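Secreted protein (Streptomyces lividans TK24, PDB 5LXZ) probably acts as a mononuclear copper-radical oxidase of the galactose oxidase type, built on a seven-bladed Kelch propeller. Local coordinates at residues P408-L413 with V418-G423; S400-T405 with F448-D453; N90-G95 with I237-M242. The protein carries 1 engineered substitution. One frame throughout, in Å; residues are numbered along the deposited sequence.

Contact 1. Residues P408-L413 with V418-G423; sequences PQASIL and VLVSGG
The two inner strands of a Kelch propeller blade form this antiparallel hairpin, with Gln409 facing Ser421 and Ser411 facing Leu419 as hydrogen-bonded pairs. Ser421 N reaches Gln409 O at 2.9 Å, and Gln409 N returns a bond to Ser421 O at 2.8 Å. Ser411 and Leu419 exchange an equivalent pair. Ala410 and Ile412 lie on one face with Val418 and Val420; Ala410 CB sits 4.4 Å from Val420 CG2, and this face meets Val355 of the preceding blade. On the other face, Leu413 folds back so that its CD1 reaches Leu419 CB at 3.8 Å, beside Leu440 and Leu472. The Gln409 chain bends at its second torsion (chi2 93°), which brings the carboxamide over the strand end, and one water joins its OE1 (2.7 Å) to Ser421 OG (2.7 Å). Gly422, at a positive phi of 69°, presents no side chain to that amide. OE1 lies only 3.2 Å from the acceptor Ser421 O, yet it receives hydrogen bonds from the water and from Arg458 NE. These two donors probably offset the repulsion between the oxygens and hold the buried amide in place.

Contact 2. Residues S400-T405 with F448-D453; sequences SLEKGT and FERVAD
Leu401 CD2 touches the Phe448 ring at CE2 (3.8 Å) where the loop 400-405 meets the outermost strand of the blade it leads into, the two side chains lying at a slant to each other. The Phe448 CG stands anti to the carbonyl carbon (chi1 -81°), which carries the ring across to the loop; Pro399 and, from strand 438-442, Arg439 also touch it. At the ring edge, near its plane, Ser400 O approaches Phe448 CD2 at 3.6 Å, a weakly polar contact with no hydrogen bond. Without the ring, as with an alanine here, Leu401 CD2 would probably face a gap and Ser400 O would lose its aromatic neighbour.

The charged groups meet less closely. Glu402 OE1 is 4.4 Å from Arg450 NH1 and well out of the guanidinium plane, too far for a salt bridge; this oxygen is hydrogen-bonded to Gln437 NE2. Arg450 NH2 instead binds Asp453 OD1 at 3.1 Å with an angle of 165° at the hydrogen; OD1 lies in the guanidinium plane and is met on its syn side, 22° out of the carboxylate plane. Between these two segments the contact is mainly one apolar touch at the surface, to which Glu402 and Arg450 could add at most a weak, solvent-screened attraction.

Contact 3. Residues N90-G95 with I237-M242; sequences NLLIAG and IKVDPM
Buried apolar packing, without a hydrogen bond between the segments, joins Leu92, Ala94 and Gly95 of strand 91-102 to Val239 and Met242, which lie where the chain leaves the outer strand 235-238 of the same propeller blade. The two backbones stay well apart, 7.6 Å between the CA atoms of Ala94 and Met242, so side chains bridge the space. Met242 does most of this. Its chain runs extended through chi2 and then turns at chi3 (-62°), which points the methyl inward, toward the strand backbone: SD comes to 3.9 Å from Ala94 CB, and CE ends over the backbone of Gly95, 3.5 Å from Gly95 N and 3.7 Å from Gly95 CA. Gly95 itself has backbone angles that favour glycine, with a positive phi of 89°. Further back along the strand, Leu92 CD1 meets Val239 CG2 at 4.3 Å, a looser touch. Trp286, on strand 285-288 of the next blade, packs against Leu92, Ala94 and Met242, and its NE1 hydrogen-bonds to Asp240 O. With no directional bond between the two segments, their fit rests on shape and dispersion, the thioether meeting a methyl group and a short run of backbone.

Contacts 1 and 2 belong to one blade, with centres 10 Å apart, and the hairpin of contact 1 lies in sequence between the two segments of contact 2. They touch directly: Val420 CG2 lies 4.0 Å from Phe448 CE1, and Thr405 CG2 is 3.4 Å from Gly422 O. Contact 3 sits in another blade on the opposite side of the chain's centre, about 28 Å from contact 1 and 37 Å from contact 2, centre to centre. The Gln409 side chain lies about 13 Å, and Gly95 about 12 Å, from a bound copper ion; none of the residues of the three contacts is among the copper ligands Asp53, Glu101, Tyr248, Tyr460, His461 and His548.

Contact 1. Residues P408-L413 with V418-G423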
loop_
_atom_site.group_PDB
_atom_site.type_symbol
_atom_site.label_atom_id
_atom_site.label_comp_id
_atom_site.label_asym_id
_atom_site.label_seq_id
_atom_site.Cartn_x
_atom_site.Cartn_y
_atom_site.Cartn_z
ATOM N N PRO A 408 3.895 -4.528 9.105
ATOM C CA PRO A 408 2.791 -4.753 10.052
ATOM C C PRO A 408 1.470 -4.410 9.415
ATOM O O PRO A 408 1.355 -3.402 8.661
ATOM C CB PRO A 408 3.084 -3.762 11.190
ATOM C CG PRO A 408 3.840 -2.669 10.496
ATOM C CD PRO A 408 4.688 -3.345 9.444
ATOM N N GLN A 409 0.474 -5.264 9.668
ATOM C CA GLN A 409 -0.917 -4.939 9.306
ATOM C C GLN A 409 -1.470 -3.974 10.338
ATOM O O GLN A 409 -1.111 -4.045 11.518
ATOM C CB GLN A 409 -1.759 -6.198 9.248
ATOM C CG GLN A 409 -1.388 -7.171 8.137
ATOM C CD GLN A 409 -0.402 -8.261 8.554
ATOM O OE1 GLN A 409 -0.751 -9.144 9.344
ATOM N NE2 GLN A 409 0.813 -8.220 8.041
ATOM N N ALA A 410 -2.338 -3.040 9.933
ATOM C CA ALA A 410 -2.889 -2.049 10.813
ATOM C C ALA A 410 -4.258 -1.633 10.373
ATOM O O ALA A 410 -4.408 -1.112 9.258
ATOM C CB ALA A 410 -1.971 -0.868 10.988
ATOM N N SER A 411 -5.268 -1.929 11.183
ATOM C CA SER A 411 -6.661 -1.671 10.833
ATOM C C SER A 411 -7.341 -0.922 11.961
ATOM O O SER A 411 -7.244 -1.329 13.120
ATOM C CB SER A 411 -7.400 -2.991 10.596
ATOM O OG SER A 411 -7.189 -3.490 9.258
ATOM N N ILE A 412 -8.032 0.158 11.639
ATOM C CA ILE A 412 -8.842 0.904 12.597
ATOM C C ILE A 412 -10.074 0.088 12.974
ATOM O O ILE A 412 -10.721 -0.516 12.110
ATOM C CB ILE A 412 -9.306 2.221 11.986
ATOM C CG1 ILE A 412 -8.098 3.109 11.621
ATOM C CG2 ILE A 412 -10.244 2.948 12.921
ATOM C CD1 ILE A 412 -8.520 4.280 10.757
ATOM N N LEU A 413 -10.379 0.008 14.271
ATOM C CA LEU A 413 -11.587 -0.653 14.757
ATOM C C LEU A 413 -12.621 0.372 15.215
ATOM O O LEU A 413 -12.270 1.510 15.534
ATOM C CB LEU A 413 -11.242 -1.555 15.961
ATOM C CG LEU A 413 -10.762 -2.977 15.613
ATOM C CD1 LEU A 413 -9.722 -3.090 14.559
ATOM C CD2 LEU A 413 -10.336 -3.713 16.890
ATOM N N VAL A 418 -6.762 0.591 17.294
ATOM C CA VAL A 418 -6.133 0.192 16.053
ATOM C C VAL A 418 -5.471 -1.159 16.272
ATOM O O VAL A 418 -4.615 -1.303 17.126
ATOM C CB VAL A 418 -5.099 1.208 15.563
ATOM C CG1 VAL A 418 -4.504 0.760 14.217
ATOM C CG2 VAL A 418 -5.744 2.579 15.408
ATOM N N LEU A 419 -5.841 -2.144 15.506
ATOM C CA LEU A 419 -5.225 -3.458 15.541
ATOM C C LEU A 419 -3.958 -3.470 14.734
ATOM O O LEU A 419 -4.025 -3.231 13.517
ATOM C CB LEU A 419 -6.187 -4.529 15.043
ATOM C CG LEU A 419 -5.703 -5.964 14.994
ATOM C CD1 LEU A 419 -5.358 -6.499 16.366
ATOM C CD2 LEU A 419 -6.727 -6.847 14.279
ATOM N N VAL A 420 -2.820 -3.747 15.362
ATOM C CA VAL A 420 -1.516 -3.784 14.732
ATOM C C VAL A 420 -1.003 -5.194 14.887
ATOM O O VAL A 420 -0.832 -5.679 16.027
ATOM C CB VAL A 420 -0.567 -2.765 15.381
ATOM C CG1 VAL A 420 0.807 -2.859 14.765
ATOM C CG2 VAL A 420 -1.136 -1.368 15.265
ATOM N N SER A 421 -0.822 -5.896 13.785
ATOM C CA SER A 421 -0.577 -7.341 13.822
ATOM C C SER A 421 0.401 -7.790 12.767
ATOM O O SER A 421 0.463 -7.243 11.672
ATOM C CB SER A 421 -1.932 -8.078 13.664
ATOM O OG SER A 421 -1.815 -9.475 13.853
ATOM N N GLY A 422 1.091 -8.874 13.072
ATOM C CA GLY A 422 1.907 -9.530 12.096
ATOM C C GLY A 422 3.121 -8.741 11.698
ATOM O O GLY A 422 3.646 -7.928 12.479
ATOM N N GLY A 423 3.578 -8.987 10.484
ATOM C CA GLY A 423 4.822 -8.461 10.022
ATOM C C GLY A 423 5.969 -9.422 10.238
ATOM O O GLY A 423 5.747 -10.551 10.680
HETATM O O HOH W 1 -1.232 -10.729 11.488
#

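Contact 2. Residues S400-T405 with F448-D453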
loop_
_atom_site.group_PDB
_atom_site.type_symbol
_atom_site.label_atom_id
_atom_site.label_comp_id
_atom_site.label_asym_id
_atom_site.label_seq_id
_atom_site.Cartn_x
_atom_site.Cartn_y
_atom_site.Cartn_z
ATOM N N SER A 400 6.342 1.511 21.531
ATOM C CA SER A 400 7.081 0.589 20.704
ATOM C C SER A 400 6.540 -0.824 20.674
ATOM O O SER A 400 5.914 -1.278 21.635
ATOM C CB SER A 400 8.539 0.535 21.125
ATOM O OG SER A 400 9.127 1.797 20.901
ATOM N N LEU A 401 6.820 -1.508 19.575
ATOM C CA LEU A 401 6.661 -2.935 19.446
ATOM C C LEU A 401 7.816 -3.611 20.178
ATOM O O LEU A 401 8.786 -2.942 20.584
ATOM C CB LEU A 401 6.686 -3.319 17.976
ATOM C CG LEU A 401 5.634 -2.630 17.111
ATOM C CD1 LEU A 401 5.958 -2.780 15.637
ATOM C CD2 LEU A 401 4.251 -3.161 17.411
ATOM N N GLU A 402 7.741 -4.914 20.332
ATOM C CA GLU A 402 8.832 -5.669 20.964
ATOM C C GLU A 402 10.017 -5.835 20.019
ATOM O O GLU A 402 11.153 -5.769 20.467
ATOM C CB GLU A 402 8.362 -7.033 21.506
ATOM C CG GLU A 402 9.479 -7.866 22.145
ATOM C CD GLU A 402 9.149 -9.320 22.411
ATOM O OE1 GLU A 402 8.104 -9.815 21.987
ATOM O OE2 GLU A 402 9.988 -9.989 23.091
ATOM N N LYS A 403 9.772 -6.050 18.733
ATOM C CA LYS A 403 10.793 -6.394 17.766
ATOM C C LYS A 403 10.650 -5.466 16.584
ATOM O O LYS A 403 9.569 -4.991 16.328
ATOM C CB LYS A 403 10.557 -7.824 17.267
ATOM C CG LYS A 403 10.740 -8.857 18.371
ATOM C CD LYS A 403 10.301 -10.215 17.898
ATOM C CE LYS A 403 10.402 -11.196 19.053
ATOM N NZ LYS A 403 10.156 -12.577 18.604
ATOM N N GLY A 404 11.734 -5.261 15.873
ATOM C CA GLY A 404 11.667 -4.554 14.616
ATOM C C GLY A 404 10.737 -5.314 13.693
ATOM O O GLY A 404 10.803 -6.525 13.567
ATOM N N THR A 405 9.879 -4.568 13.016
ATOM C CA THR A 405 8.762 -5.170 12.267
ATOM C C THR A 405 8.565 -4.509 10.917
ATOM O O THR A 405 8.069 -3.367 10.898
ATOM C CB THR A 405 7.457 -5.020 13.075
ATOM O OG1 THR A 405 7.629 -5.578 14.397
ATOM C CG2 THR A 405 6.315 -5.754 12.419
ATOM N N PHE A 448 0.049 0.367 23.707
ATOM C CA PHE A 448 -0.314 -0.925 23.121
ATOM C C PHE A 448 -0.759 -1.892 24.209
ATOM O O PHE A 448 -0.208 -1.905 25.310
ATOM C CB PHE A 448 0.888 -1.575 22.448
ATOM C CG PHE A 448 1.197 -1.072 21.065
ATOM C CD1 PHE A 448 0.245 -1.122 20.077
ATOM C CD2 PHE A 448 2.496 -0.706 20.726
ATOM C CE1 PHE A 448 0.556 -0.728 18.781
ATOM C CE2 PHE A 448 2.810 -0.300 19.441
ATOM C CZ PHE A 448 1.839 -0.329 18.470
ATOM N N GLU A 449 -1.748 -2.699 23.854
ATOM C CA GLU A 449 -2.219 -3.832 24.657
ATOM C C GLU A 449 -1.996 -5.058 23.796
ATOM O O GLU A 449 -2.519 -5.132 22.696
ATOM C CB GLU A 449 -3.695 -3.659 24.974
ATOM C CG GLU A 449 -4.360 -4.871 25.606
ATOM C CD GLU A 449 -5.875 -4.741 25.679
ATOM O OE1 GLU A 449 -6.450 -3.756 25.170
ATOM O OE2 GLU A 449 -6.532 -5.678 26.230
ATOM N N ARG A 450 -1.213 -6.016 24.255
ATOM C CA ARG A 450 -1.076 -7.267 23.560
ATOM C C ARG A 450 -2.382 -8.068 23.602
ATOM O O ARG A 450 -3.052 -8.151 24.632
ATOM C CB ARG A 450 0.043 -8.052 24.212
ATOM C CG ARG A 450 0.434 -9.245 23.448
ATOM C CD ARG A 450 1.525 -9.000 22.439
ATOM N NE ARG A 450 1.873 -10.343 22.032
ATOM C CZ ARG A 450 2.919 -11.054 22.393
ATOM N NH1 ARG A 450 3.907 -10.526 23.111
ATOM N NH2 ARG A 450 3.009 -12.295 21.968
ATOM N N VAL A 451 -2.748 -8.627 22.468
ATOM C CA VAL A 451 -3.930 -9.474 22.345
ATOM C C VAL A 451 -3.528 -10.860 21.812
ATOM O O VAL A 451 -2.356 -11.164 21.806
ATOM C CB VAL A 451 -5.058 -8.786 21.573
ATOM C CG1 VAL A 451 -5.579 -7.577 22.345
ATOM C CG2 VAL A 451 -4.644 -8.418 20.118
ATOM N N ALA A 452 -4.477 -11.669 21.382
ATOM C CA ALA A 452 -4.169 -13.051 20.964
ATOM C C ALA A 452 -3.215 -13.050 19.786
ATOM O O ALA A 452 -3.326 -12.185 18.889
ATOM C CB ALA A 452 -5.433 -13.764 20.575
ATOM N N ASP A 453 -2.293 -13.996 19.772
ATOM C CA ASP A 453 -1.344 -14.159 18.656
ATOM C C ASP A 453 -2.070 -14.616 17.398
ATOM O O ASP A 453 -2.859 -15.560 17.430
ATOM C CB ASP A 453 -0.276 -15.208 18.938
ATOM C CG ASP A 453 0.620 -14.874 20.075
ATOM O OD1 ASP A 453 0.702 -13.758 20.607
ATOM O OD2 ASP A 453 1.323 -15.844 20.454
#

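Contact 3. Residues N90-G95 with I237-M242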
loop_
_atom_site.group_PDB
_atom_site.type_symbol
_atom_site.label_atom_id
_atom_site.label_comp_id
_atom_site.label_asym_id
_atom_site.label_seq_id
_atom_site.Cartn_x
_atom_site.Cartn_y
_atom_site.Cartn_z
ATOM N N ASN A 90 -17.660 2.516 -6.506
ATOM C CA ASN A 90 -16.802 1.695 -7.348
ATOM C C ASN A 90 -15.366 1.842 -6.873
ATOM O O ASN A 90 -14.997 2.835 -6.274
ATOM C CB ASN A 90 -16.864 2.108 -8.800
ATOM C CG ASN A 90 -18.185 1.763 -9.471
ATOM O OD1 ASN A 90 -19.077 1.164 -8.896
ATOM N ND2 ASN A 90 -18.280 2.145 -10.728
ATOM N N LEU A 91 -14.557 0.826 -7.095
ATOM C CA LEU A 91 -13.152 0.869 -6.744
ATOM C C LEU A 91 -12.389 1.202 -8.018
ATOM O O LEU A 91 -12.432 0.421 -8.967
ATOM C CB LEU A 91 -12.678 -0.479 -6.200
ATOM C CG LEU A 91 -11.276 -0.484 -5.602
ATOM C CD1 LEU A 91 -11.225 0.206 -4.230
ATOM C CD2 LEU A 91 -10.753 -1.915 -5.451
ATOM N N LEU A 92 -11.713 2.346 -8.052
ATOM C CA LEU A 92 -10.844 2.663 -9.163
ATOM C C LEU A 92 -9.586 1.835 -8.937
ATOM O O LEU A 92 -9.025 1.885 -7.853
ATOM C CB LEU A 92 -10.461 4.121 -9.247
ATOM C CG LEU A 92 -9.526 4.519 -10.375
ATOM C CD1 LEU A 92 -10.153 4.330 -11.757
ATOM C CD2 LEU A 92 -9.146 5.983 -10.201
ATOM N N ILE A 93 -9.152 1.089 -9.945
ATOM C CA ILE A 93 -7.951 0.254 -9.813
ATOM C C ILE A 93 -7.089 0.506 -11.071
ATOM O O ILE A 93 -7.609 0.458 -12.175
ATOM C CB ILE A 93 -8.352 -1.210 -9.497
ATOM C CG1 ILE A 93 -7.104 -2.074 -9.269
ATOM C CG2 ILE A 93 -9.224 -1.784 -10.572
ATOM C CD1 ILE A 93 -7.433 -3.379 -8.564
ATOM N N ALA A 94 -5.828 0.862 -10.928
ATOM C CA ALA A 94 -5.025 1.313 -12.050
ATOM C C ALA A 94 -3.611 0.858 -11.902
ATOM O O ALA A 94 -3.079 0.783 -10.790
ATOM C CB ALA A 94 -5.089 2.799 -12.195
ATOM N N GLY A 95 -2.993 0.659 -13.039
ATOM C CA GLY A 95 -1.667 0.159 -13.109
ATOM C C GLY A 95 -1.604 -1.347 -13.158
ATOM O O GLY A 95 -2.543 -2.020 -13.583
ATOM N N ILE A 237 -14.824 -2.735 -14.989
ATOM C CA ILE A 237 -15.267 -1.947 -16.151
ATOM C C ILE A 237 -14.082 -1.122 -16.654
ATOM O O ILE A 237 -13.523 -0.299 -15.907
ATOM C CB ILE A 237 -16.428 -1.035 -15.783
ATOM C CG1 ILE A 237 -17.589 -1.845 -15.181
ATOM C CG2 ILE A 237 -16.852 -0.245 -17.043
ATOM C CD1 ILE A 237 -18.770 -1.020 -14.778
ATOM N N LYS A 238 -13.679 -1.311 -17.899
ATOM C CA LYS A 238 -12.550 -0.606 -18.440
ATOM C C LYS A 238 -12.865 0.890 -18.539
ATOM O O LYS A 238 -13.964 1.274 -18.969
ATOM C CB LYS A 238 -12.226 -1.133 -19.847
ATOM C CG LYS A 238 -10.974 -0.533 -20.457
ATOM C CD LYS A 238 -10.516 -1.358 -21.663
ATOM C CE LYS A 238 -9.095 -1.047 -22.079
ATOM N NZ LYS A 238 -8.946 0.326 -22.624
ATOM N N VAL A 239 -11.936 1.719 -18.078
ATOM C CA VAL A 239 -11.979 3.153 -18.258
ATOM C C VAL A 239 -10.742 3.594 -18.995
ATOM O O VAL A 239 -9.919 2.778 -19.378
ATOM C CB VAL A 239 -12.182 3.885 -16.889
ATOM C CG1 VAL A 239 -13.524 3.476 -16.280
ATOM C CG2 VAL A 239 -10.994 3.723 -15.928
ATOM N N ASP A 240 -10.544 4.902 -19.159
ATOM C CA ASP A 240 -9.340 5.319 -19.899
ATOM C C ASP A 240 -8.082 4.835 -19.187
ATOM O O ASP A 240 -8.020 4.924 -17.941
ATOM C CB ASP A 240 -9.228 6.833 -20.018
ATOM C CG ASP A 240 -10.155 7.429 -21.035
ATOM O OD1 ASP A 240 -11.078 6.733 -21.549
ATOM O OD2 ASP A 240 -9.989 8.656 -21.222
ATOM N N PRO A 241 -7.087 4.371 -19.952
ATOM C CA PRO A 241 -5.804 4.081 -19.327
ATOM C C PRO A 241 -5.106 5.365 -18.865
ATOM O O PRO A 241 -5.353 6.448 -19.384
ATOM C CB PRO A 241 -5.016 3.452 -20.461
ATOM C CG PRO A 241 -5.549 4.096 -21.717
ATOM C CD PRO A 241 -7.015 4.183 -21.431
ATOM N N MET A 242 -4.242 5.227 -17.866
ATOM C CA MET A 242 -3.367 6.308 -17.483
ATOM C C MET A 242 -2.420 6.683 -18.631
ATOM O O MET A 242 -2.153 5.877 -19.531
ATOM C CB MET A 242 -2.516 5.917 -16.268
ATOM C CG MET A 242 -3.351 5.703 -15.055
ATOM S SD MET A 242 -2.370 5.263 -13.605
ATOM C CE MET A 242 -1.652 3.721 -14.142
#